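Local coordinates for protein protease VP4 (Blotched snakehead virus, PDB 2GEF) that cleaves peptide bonds as a serine-type birnavirus protease with a serine/lysine catalytic dyad, and probably processes the viral polyprotein from which it is cut, at residues T44-I49 with V125-P130; D57-D62 with T105-A110; R20-V25 with D121-W126. One frame throughout, in Å; residues are numbered along the deposited sequence.

Contact 3 begins nearest the N terminus. It pairs 20-25 with 121-126 and closes the widest loop, with 95 residues between its segments. Contact 1 starts inside that loop, at 44-49, and runs to 125-130. The two overlap at Val125 and Trp126, so they end on the same part of the chain. Contact 2, joining 57-62 to 105-110, is nested inside both. Contact 3 pairs two strands of the three-stranded antiparallel sheet, 22-27 and 120-126. Contact 1 ties strand 43-52 of the mixed sheet to the loop after strand 120-126. Contact 2 packs 57-62 on strand 104-109, the neighbour of 43-52. The chain then turns a corner at Ala110 and enters the antiparallel sheet.

Contact 1 (T44-I49 with V125-P130); sequences TSELYI and VWNDMP
Asn127 points its amide at the ends of Glu46 and Tyr48, which reach out from the same side of strand 43-52. Asn127 ND2 donates to Tyr48 OH at 2.7 Å in a nearly straight bond, and the hydroxyl lies almost in the amide plane. The Tyr48 ring and the amide are turned 53° from each other. Asn127 ND2 is also aimed at Glu46 OE2, modelled 2.3 Å away, too short to be trusted. The carboxylate and amide planes are 62° apart. The amide carbonyl turns back on its own chain: Asn127 OD1 accepts from Met129 N at 3.0 Å, an Asx turn that helps fix the amide. A water extends the network, lying 2.7 Å from Tyr48 OH and donating to Pro130 O at 2.6 Å. Selenomethionine Met129 bends at chi2 and chi3, which brings CE to 3.8 Å from Thr44 OG1. Pro108 of strand 104-109 packs against Glu46, Tyr48 and Asn127. The Glu46 side chain is about 9 Å from that of catalytic Lys173, and that of Tyr48 about 10 Å from that of the nucleophile Ser136. Glu46 is buried, and its carboxylate meets a neutral amide here, which may affect its ionisation. One amide nitrogen joins the loop to Tyr48 and probably to Glu46.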
loop_
_atom_site.group_PDB
_atom_site.type_symbol
_atom_site.label_atom_id
_atom_site.label_comp_id
_atom_site.label_asym_id
_atom_site.label_seq_id
_atom_site.Cartn_x
_atom_site.Cartn_y
_atom_site.Cartn_z
ATOM N N THR A 44 -9.924 4.749 -9.909
ATOM C CA THR A 44 -10.081 4.408 -8.526
ATOM C C THR A 44 -8.750 4.636 -7.753
ATOM O O THR A 44 -7.745 4.560 -8.324
ATOM C CB THR A 44 -10.534 2.822 -8.333
ATOM O OG1 THR A 44 -9.543 1.950 -8.959
ATOM C CG2 THR A 44 -11.909 2.548 -8.967
ATOM N N SER A 45 -8.840 4.925 -6.459
ATOM C CA SER A 45 -7.703 5.047 -5.537
ATOM C C SER A 45 -8.297 4.507 -4.254
ATOM O O SER A 45 -9.440 4.971 -3.795
ATOM C CB SER A 45 -7.419 6.568 -5.324
ATOM O OG SER A 45 -6.305 6.746 -4.592
ATOM N N GLU A 46 -7.534 3.639 -3.614
ATOM C CA GLU A 46 -7.965 2.899 -2.399
ATOM C C GLU A 46 -6.718 2.657 -1.558
ATOM O O GLU A 46 -5.675 2.447 -2.114
ATOM C CB GLU A 46 -8.253 1.475 -2.919
ATOM C CG GLU A 46 -9.428 0.864 -2.522
ATOM C CD GLU A 46 -9.745 -0.307 -3.463
ATOM O OE1 GLU A 46 -9.461 -0.244 -4.709
ATOM O OE2 GLU A 46 -10.278 -1.312 -2.961
ATOM N N LEU A 47 -6.833 2.403 -0.258
ATOM C CA LEU A 47 -5.745 1.697 0.513
ATOM C C LEU A 47 -5.879 0.249 0.574
ATOM O O LEU A 47 -6.950 -0.282 0.512
ATOM C CB LEU A 47 -5.729 2.233 1.913
ATOM C CG LEU A 47 -5.382 3.733 1.861
ATOM C CD1 LEU A 47 -5.404 4.141 3.319
ATOM C CD2 LEU A 47 -4.091 4.158 1.219
ATOM N N TYR A 48 -4.747 -0.401 0.634
ATOM C CA TYR A 48 -4.566 -1.820 0.937
ATOM C C TYR A 48 -3.552 -1.862 2.055
ATOM O O TYR A 48 -2.762 -0.921 2.218
ATOM C CB TYR A 48 -3.986 -2.614 -0.258
ATOM C CG TYR A 48 -4.933 -3.009 -1.401
ATOM C CD1 TYR A 48 -5.813 -2.100 -1.997
ATOM C CD2 TYR A 48 -4.908 -4.267 -1.891
ATOM C CE1 TYR A 48 -6.663 -2.481 -3.050
ATOM C CE2 TYR A 48 -5.760 -4.657 -2.910
ATOM C CZ TYR A 48 -6.631 -3.800 -3.486
ATOM O OH TYR A 48 -7.441 -4.353 -4.571
ATOM N N ILE A 49 -3.554 -2.950 2.765
ATOM C CA ILE A 49 -2.654 -3.167 3.881
ATOM C C ILE A 49 -1.865 -4.347 3.527
ATOM O O ILE A 49 -2.472 -5.240 3.058
ATOM C CB ILE A 49 -3.301 -3.392 5.251
ATOM C CG1 ILE A 49 -2.187 -3.174 6.302
ATOM C CG2 ILE A 49 -4.109 -4.782 5.375
ATOM C CD1 ILE A 49 -2.626 -3.210 7.649
ATOM N N VAL A 125 -12.013 -5.338 3.429
ATOM C CA VAL A 125 -13.161 -5.425 2.546
ATOM C C VAL A 125 -12.782 -6.334 1.328
ATOM O O VAL A 125 -11.587 -6.578 1.051
ATOM C CB VAL A 125 -13.647 -3.937 2.048
ATOM C CG1 VAL A 125 -14.431 -3.082 3.172
ATOM C CG2 VAL A 125 -12.526 -3.089 1.304
ATOM N N TRP A 126 -13.797 -6.763 0.594
ATOM C CA TRP A 126 -13.669 -7.216 -0.778
ATOM C C TRP A 126 -14.061 -6.074 -1.699
ATOM O O TRP A 126 -15.143 -5.467 -1.588
ATOM C CB TRP A 126 -14.603 -8.408 -1.043
ATOM C CG TRP A 126 -14.312 -9.632 -0.222
ATOM C CD1 TRP A 126 -13.449 -9.707 0.864
ATOM C CD2 TRP A 126 -14.886 -10.928 -0.370
ATOM N NE1 TRP A 126 -13.429 -11.010 1.368
ATOM C CE2 TRP A 126 -14.271 -11.782 0.601
ATOM C CE3 TRP A 126 -15.806 -11.483 -1.265
ATOM C CZ2 TRP A 126 -14.593 -13.145 0.721
ATOM C CZ3 TRP A 126 -16.106 -12.842 -1.150
ATOM C CH2 TRP A 126 -15.510 -13.639 -0.159
ATOM N N ASN A 127 -13.156 -5.776 -2.621
ATOM C CA ASN A 127 -13.359 -4.805 -3.714
ATOM C C ASN A 127 -13.215 -5.836 -4.847
ATOM O O ASN A 127 -12.588 -6.886 -4.615
ATOM C CB ASN A 127 -12.218 -3.680 -3.710
ATOM C CG ASN A 127 -10.839 -4.201 -4.175
ATOM O OD1 ASN A 127 -10.689 -5.289 -4.802
ATOM N ND2 ASN A 127 -9.848 -3.387 -3.964
ATOM N N ASP A 128 -13.815 -5.664 -6.020
ATOM C CA ASP A 128 -13.772 -6.785 -6.987
ATOM C C ASP A 128 -12.710 -6.467 -8.044
ATOM O O ASP A 128 -12.835 -6.692 -9.241
ATOM C CB ASP A 128 -15.138 -7.101 -7.581
ATOM C CG ASP A 128 -16.238 -7.122 -6.532
ATOM O OD1 ASP A 128 -16.575 -8.226 -6.046
ATOM O OD2 ASP A 128 -16.764 -6.027 -6.177
HETATM N N MSE A 129 -11.588 -5.967 -7.545
HETATM C CA MSE A 129 -10.580 -5.411 -8.404
HETATM C C MSE A 129 -9.690 -6.617 -8.723
HETATM O O MSE A 129 -9.793 -7.654 -8.029
HETATM C CB MSE A 129 -9.888 -4.260 -7.671
HETATM C CG MSE A 129 -10.879 -3.136 -7.280
HETATM SE SE MSE A 129 -11.664 -2.189 -8.855
HETATM C CE MSE A 129 -9.868 -1.806 -9.562
ATOM N N PRO A 130 -8.876 -6.529 -9.785
ATOM C CA PRO A 130 -7.912 -7.612 -10.031
ATOM C C PRO A 130 -6.737 -7.571 -9.066
ATOM O O PRO A 130 -6.626 -6.652 -8.260
ATOM C CB PRO A 130 -7.377 -7.283 -11.458
ATOM C CG PRO A 130 -7.292 -5.850 -11.399
ATOM C CD PRO A 130 -8.751 -5.499 -10.828
HETATM O O HOH W 1 -6.737 -6.668 -5.703
#

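Contact 2 (D57-D62 with T105-A110); sequences DLMSPD and TILPVA
Leu58, at the end of a 3-10 segment, and Met59, in the loop that follows, pack on the Thr105 and Leu107 side of strand 104-109 in the mixed sheet. The contact is apolar and buried. Leu107 forks between these two side chains. Its CD1 meets Leu58 CD1 at 3.8 Å, while its CD2 meets Met59 CG at 3.6 Å. Leu58 and Met59 both cross Leu107 at about a right angle. Leu58 also rests on Val25 and Phe27 of strand 22-27, and Met59 on Trp77, which fits segment 57-62 between three strands. Thr105 OG1 is hydrogen-bonded to Gly53 O and His55 N, which leaves CG2 as the branch presented to segment 57-62. Just past the contact, Ser60 is at the N-cap position of a weakly bonded helix. Ser60 OG accepts a weak bond from Asp62 N at 3.4 Å. Met59 is a selenomethionine. Its bend at chi3 (80°) only turns CE. Its CG lies beside the backbone N (chi1 -65°) and the chain runs straight on at chi2 (177°), which brings Met59 SE to 3.7 Å from Thr105 CG2.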
loop_
_atom_site.group_PDB
_atom_site.type_symbol
_atom_site.label_atom_id
_atom_site.label_comp_id
_atom_site.label_asym_id
_atom_site.label_seq_id
_atom_site.Cartn_x
_atom_site.Cartn_y
_atom_site.Cartn_z
ATOM N N ASP A 57 -7.038 -16.324 3.962
ATOM C CA ASP A 57 -8.409 -16.540 4.473
ATOM C C ASP A 57 -9.235 -15.304 4.509
ATOM O O ASP A 57 -10.396 -15.378 4.818
ATOM C CB ASP A 57 -8.441 -17.057 5.906
ATOM C CG ASP A 57 -7.602 -16.241 6.870
ATOM O OD1 ASP A 57 -6.422 -16.094 6.602
ATOM O OD2 ASP A 57 -8.129 -15.778 7.897
ATOM N N LEU A 58 -8.569 -14.175 4.319
ATOM C CA LEU A 58 -9.142 -12.843 4.456
ATOM C C LEU A 58 -9.349 -12.194 3.055
ATOM O O LEU A 58 -10.097 -11.188 2.937
ATOM C CB LEU A 58 -8.266 -11.953 5.298
ATOM C CG LEU A 58 -8.340 -12.016 6.832
ATOM C CD1 LEU A 58 -7.307 -11.054 7.373
ATOM C CD2 LEU A 58 -9.704 -11.843 7.523
HETATM N N MSE A 59 -8.700 -12.784 2.029
HETATM C CA MSE A 59 -8.870 -12.391 0.622
HETATM C C MSE A 59 -10.159 -12.844 0.042
HETATM O O MSE A 59 -10.629 -13.949 0.406
HETATM C CB MSE A 59 -7.805 -13.063 -0.214
HETATM C CG MSE A 59 -6.374 -12.513 0.200
HETATM SE SE MSE A 59 -4.909 -13.294 -0.652
HETATM C CE MSE A 59 -5.007 -12.330 -2.271
ATOM N N SER A 60 -10.690 -12.087 -0.924
ATOM C CA SER A 60 -11.668 -12.664 -1.940
ATOM C C SER A 60 -11.098 -13.954 -2.616
ATOM O O SER A 60 -9.855 -14.029 -2.794
ATOM C CB SER A 60 -11.957 -11.596 -3.029
ATOM O OG SER A 60 -12.810 -12.133 -3.983
ATOM N N PRO A 61 -11.950 -14.942 -3.024
ATOM C CA PRO A 61 -11.382 -16.120 -3.812
ATOM C C PRO A 61 -10.763 -15.702 -5.206
ATOM O O PRO A 61 -9.799 -16.278 -5.732
ATOM C CB PRO A 61 -12.608 -17.028 -4.002
ATOM C CG PRO A 61 -13.664 -16.567 -2.955
ATOM C CD PRO A 61 -13.402 -15.105 -2.708
ATOM N N ASP A 62 -11.304 -14.612 -5.761
ATOM C CA ASP A 62 -11.037 -14.173 -7.117
ATOM C C ASP A 62 -9.601 -13.659 -7.140
ATOM O O ASP A 62 -9.064 -13.548 -8.251
ATOM C CB ASP A 62 -11.922 -12.968 -7.468
ATOM C CG ASP A 62 -13.412 -13.343 -7.723
ATOM O OD1 ASP A 62 -13.760 -14.507 -8.028
ATOM O OD2 ASP A 62 -14.228 -12.411 -7.618
ATOM N N THR A 105 0.706 -10.924 2.520
ATOM C CA THR A 105 -0.533 -10.881 1.839
ATOM C C THR A 105 -0.971 -9.458 1.840
ATOM O O THR A 105 -0.766 -8.769 2.865
ATOM C CB THR A 105 -1.533 -11.690 2.724
ATOM O OG1 THR A 105 -1.024 -13.004 2.850
ATOM C CG2 THR A 105 -2.796 -11.880 1.997
ATOM N N ILE A 106 -1.555 -8.946 0.759
ATOM C CA ILE A 106 -2.102 -7.572 0.774
ATOM C C ILE A 106 -3.643 -7.661 0.618
ATOM O O ILE A 106 -4.187 -8.622 0.056
ATOM C CB ILE A 106 -1.448 -6.708 -0.358
ATOM C CG1 ILE A 106 -1.732 -7.372 -1.691
ATOM C CG2 ILE A 106 0.046 -6.660 -0.155
ATOM C CD1 ILE A 106 -1.520 -6.616 -3.001
ATOM N N LEU A 107 -4.336 -6.738 1.231
ATOM C CA LEU A 107 -5.796 -6.777 1.379
ATOM C C LEU A 107 -6.385 -5.392 1.191
ATOM O O LEU A 107 -5.847 -4.391 1.773
ATOM C CB LEU A 107 -6.247 -7.288 2.787
ATOM C CG LEU A 107 -5.667 -8.694 3.178
ATOM C CD1 LEU A 107 -5.691 -8.895 4.708
ATOM C CD2 LEU A 107 -6.392 -9.745 2.487
ATOM N N PRO A 108 -7.492 -5.291 0.441
ATOM C CA PRO A 108 -8.065 -3.912 0.359
ATOM C C PRO A 108 -8.609 -3.547 1.706
ATOM O O PRO A 108 -9.061 -4.390 2.389
ATOM C CB PRO A 108 -9.154 -4.005 -0.758
ATOM C CG PRO A 108 -9.157 -5.524 -1.175
ATOM C CD PRO A 108 -8.262 -6.312 -0.282
ATOM N N VAL A 109 -8.525 -2.292 2.139
ATOM C CA VAL A 109 -9.138 -1.877 3.413
ATOM C C VAL A 109 -9.994 -0.533 3.283
ATOM O O VAL A 109 -9.496 0.466 2.670
ATOM C CB VAL A 109 -8.057 -1.726 4.449
ATOM C CG1 VAL A 109 -7.110 -2.950 4.446
ATOM C CG2 VAL A 109 -7.232 -0.513 4.179
ATOM N N ALA A 110 -11.199 -0.470 3.887
ATOM C CA ALA A 110 -11.971 0.759 3.899
ATOM C C ALA A 110 -11.624 1.743 4.993
ATOM O O ALA A 110 -11.968 2.850 4.869
ATOM C CB ALA A 110 -13.370 0.399 4.061
#

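Contact 3 (R20-V25 with D121-W126); sequences RNSRIV and DVDVVW
Asn21 swings its CG away from its own backbone nitrogen (chi1 -172°), and this sets the side chain over one face of the Trp126 indole. Ser22 and Asp123 take the same kind of first torsion, which brings hydroxyl and carboxylate together. Asn21 CB sits 3.9 Å from the centroid of the five-membered ring of Trp126, a CH-pi contact. The Asn21 amide stands nearly upright on the indole, 82° from its plane. Arg20 approaches the same ring differently: its NH2 lies at the edge, 3.7 Å from Trp126 CE3. On the other side of the strand, Ser22 OG donates to Asp123 OD1 at 2.5 Å. It meets the oxygen on the syn side, 23° out of the carboxylate plane. Ile24 lies beside Asp123 in a non-hydrogen-bonded pair, and its CG2 touches Asp121 CB.

The backbones run antiparallel. Arg20 with Trp126, Arg23 with Val124 and Val25 with Val122 are hydrogen-bonded pairs. The register shifts by one between the first two, a beta bulge at Asn21 and Ser22. A water there donates to Asn21 O at 2.6 Å and weakly to Val124 O, so it links the two carbonyls at the bulge. Packing is tight farther along, where Val25 CG1 is 3.3 Å from Val124 CG2.

Strand 22-27 is an outer strand of the three-stranded antiparallel sheet, and 120-126 is the middle one, with 111-114 beyond it. Val122 and Val124 face inward onto Val109 and Leu107 of strand 104-109. Leu58 covers Arg23 and Val25. At the far end, Arg20 NE forms a salt bridge with Asp128, in the loop that leaves strand 120-126.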
loop_
_atom_site.group_PDB
_atom_site.type_symbol
_atom_site.label_atom_id
_atom_site.label_comp_id
_atom_site.label_asym_id
_atom_site.label_seq_id
_atom_site.Cartn_x
_atom_site.Cartn_y
_atom_site.Cartn_z
ATOM N N ARG A 20 -16.974 -4.331 -0.148
ATOM C CA ARG A 20 -18.018 -5.236 0.216
ATOM C C ARG A 20 -17.485 -6.353 1.166
ATOM O O ARG A 20 -16.264 -6.491 1.384
ATOM C CB ARG A 20 -18.643 -5.714 -1.082
ATOM C CG ARG A 20 -18.400 -7.114 -1.496
ATOM C CD ARG A 20 -18.836 -7.383 -2.925
ATOM N NE ARG A 20 -18.186 -8.596 -3.461
ATOM C CZ ARG A 20 -18.765 -9.804 -3.594
ATOM N NH1 ARG A 20 -20.034 -10.008 -3.251
ATOM N NH2 ARG A 20 -18.059 -10.838 -4.077
ATOM N N ASN A 21 -18.390 -7.148 1.724
ATOM C CA ASN A 21 -18.037 -8.157 2.684
ATOM C C ASN A 21 -17.098 -7.646 3.871
ATOM O O ASN A 21 -16.109 -8.275 4.255
ATOM C CB ASN A 21 -17.499 -9.393 1.962
ATOM C CG ASN A 21 -17.285 -10.572 2.909
ATOM O OD1 ASN A 21 -17.884 -10.618 3.964
ATOM N ND2 ASN A 21 -16.411 -11.502 2.552
ATOM N N SER A 22 -17.504 -6.551 4.497
ATOM C CA SER A 22 -16.755 -5.981 5.592
ATOM C C SER A 22 -16.477 -6.733 6.905
ATOM O O SER A 22 -17.414 -6.916 7.711
ATOM C CB SER A 22 -17.491 -4.696 6.008
ATOM O OG SER A 22 -16.735 -3.939 6.929
ATOM N N ARG A 23 -15.183 -7.047 7.215
ATOM C CA ARG A 23 -14.837 -7.512 8.572
ATOM C C ARG A 23 -13.763 -6.705 9.293
ATOM O O ARG A 23 -12.672 -6.486 8.770
ATOM C CB ARG A 23 -14.441 -8.949 8.553
ATOM C CG ARG A 23 -14.184 -9.477 7.191
ATOM C CD ARG A 23 -13.925 -10.988 7.343
ATOM N NE ARG A 23 -13.124 -11.267 8.552
ATOM C CZ ARG A 23 -13.069 -12.463 9.114
ATOM N NH1 ARG A 23 -13.734 -13.493 8.528
ATOM N NH2 ARG A 23 -12.374 -12.642 10.240
ATOM N N ILE A 24 -14.110 -6.199 10.471
ATOM C CA ILE A 24 -13.140 -5.650 11.355
ATOM C C ILE A 24 -12.126 -6.789 11.752
ATOM O O ILE A 24 -12.510 -7.821 12.239
ATOM C CB ILE A 24 -13.811 -4.899 12.584
ATOM C CG1 ILE A 24 -15.005 -3.999 12.156
ATOM C CG2 ILE A 24 -12.847 -3.928 13.258
ATOM C CD1 ILE A 24 -15.057 -3.634 10.687
ATOM N N VAL A 25 -10.830 -6.603 11.468
ATOM C CA VAL A 25 -9.847 -7.513 12.024
ATOM C C VAL A 25 -8.764 -6.704 12.692
ATOM O O VAL A 25 -8.420 -5.537 12.318
ATOM C CB VAL A 25 -9.288 -8.674 11.047
ATOM C CG1 VAL A 25 -9.585 -8.485 9.606
ATOM C CG2 VAL A 25 -7.761 -9.161 11.374
ATOM N N ASP A 121 -7.571 -2.008 14.464
ATOM C CA ASP A 121 -8.657 -2.778 13.983
ATOM C C ASP A 121 -8.845 -2.203 12.585
ATOM O O ASP A 121 -8.929 -1.015 12.414
ATOM C CB ASP A 121 -9.883 -2.506 14.891
ATOM C CG ASP A 121 -9.773 -3.181 16.171
ATOM O OD1 ASP A 121 -9.665 -4.429 16.245
ATOM O OD2 ASP A 121 -9.721 -2.462 17.174
ATOM N N VAL A 122 -8.892 -3.050 11.580
ATOM C CA VAL A 122 -8.735 -2.604 10.212
ATOM C C VAL A 122 -9.949 -3.217 9.596
ATOM O O VAL A 122 -10.218 -4.449 9.747
ATOM C CB VAL A 122 -7.365 -3.065 9.520
ATOM C CG1 VAL A 122 -7.356 -3.063 7.943
ATOM C CG2 VAL A 122 -6.100 -2.355 10.112
ATOM N N ASP A 123 -10.696 -2.340 8.943
ATOM C CA ASP A 123 -11.853 -2.804 8.190
ATOM C C ASP A 123 -11.385 -3.385 6.830
ATOM O O ASP A 123 -11.163 -2.649 5.889
ATOM C CB ASP A 123 -12.808 -1.601 8.048
ATOM C CG ASP A 123 -14.090 -1.911 7.376
ATOM O OD1 ASP A 123 -14.379 -3.046 7.013
ATOM O OD2 ASP A 123 -14.859 -0.939 7.255
ATOM N N VAL A 124 -11.224 -4.697 6.763
ATOM C CA VAL A 124 -10.807 -5.377 5.546
ATOM C C VAL A 124 -12.089 -5.572 4.707
ATOM O O VAL A 124 -13.103 -5.915 5.196
ATOM C CB VAL A 124 -10.172 -6.790 5.866
ATOM C CG1 VAL A 124 -9.777 -7.673 4.627
ATOM C CG2 VAL A 124 -9.007 -6.692 6.878
ATOM N N VAL A 125 -12.013 -5.338 3.429
ATOM C CA VAL A 125 -13.161 -5.425 2.546
ATOM C C VAL A 125 -12.782 -6.334 1.328
ATOM O O VAL A 125 -11.587 -6.578 1.051
ATOM C CB VAL A 125 -13.647 -3.937 2.048
ATOM C CG1 VAL A 125 -14.431 -3.082 3.172
ATOM C CG2 VAL A 125 -12.526 -3.089 1.304
ATOM N N TRP A 126 -13.797 -6.763 0.594
ATOM C CA TRP A 126 -13.669 -7.216 -0.778
ATOM C C TRP A 126 -14.061 -6.074 -1.699
ATOM O O TRP A 126 -15.143 -5.467 -1.588
ATOM C CB TRP A 126 -14.603 -8.408 -1.043
ATOM C CG TRP A 126 -14.312 -9.632 -0.222
ATOM C CD1 TRP A 126 -13.449 -9.707 0.864
ATOM C CD2 TRP A 126 -14.886 -10.928 -0.370
ATOM N NE1 TRP A 126 -13.429 -11.010 1.368
ATOM C CE2 TRP A 126 -14.271 -11.782 0.601
ATOM C CE3 TRP A 126 -15.806 -11.483 -1.265
ATOM C CZ2 TRP A 126 -14.593 -13.145 0.721
ATOM C CZ3 TRP A 126 -16.106 -12.842 -1.150
ATOM C CH2 TRP A 126 -15.510 -13.639 -0.159
HETATM O O HOH W 2 -13.514 -8.575 4.029
#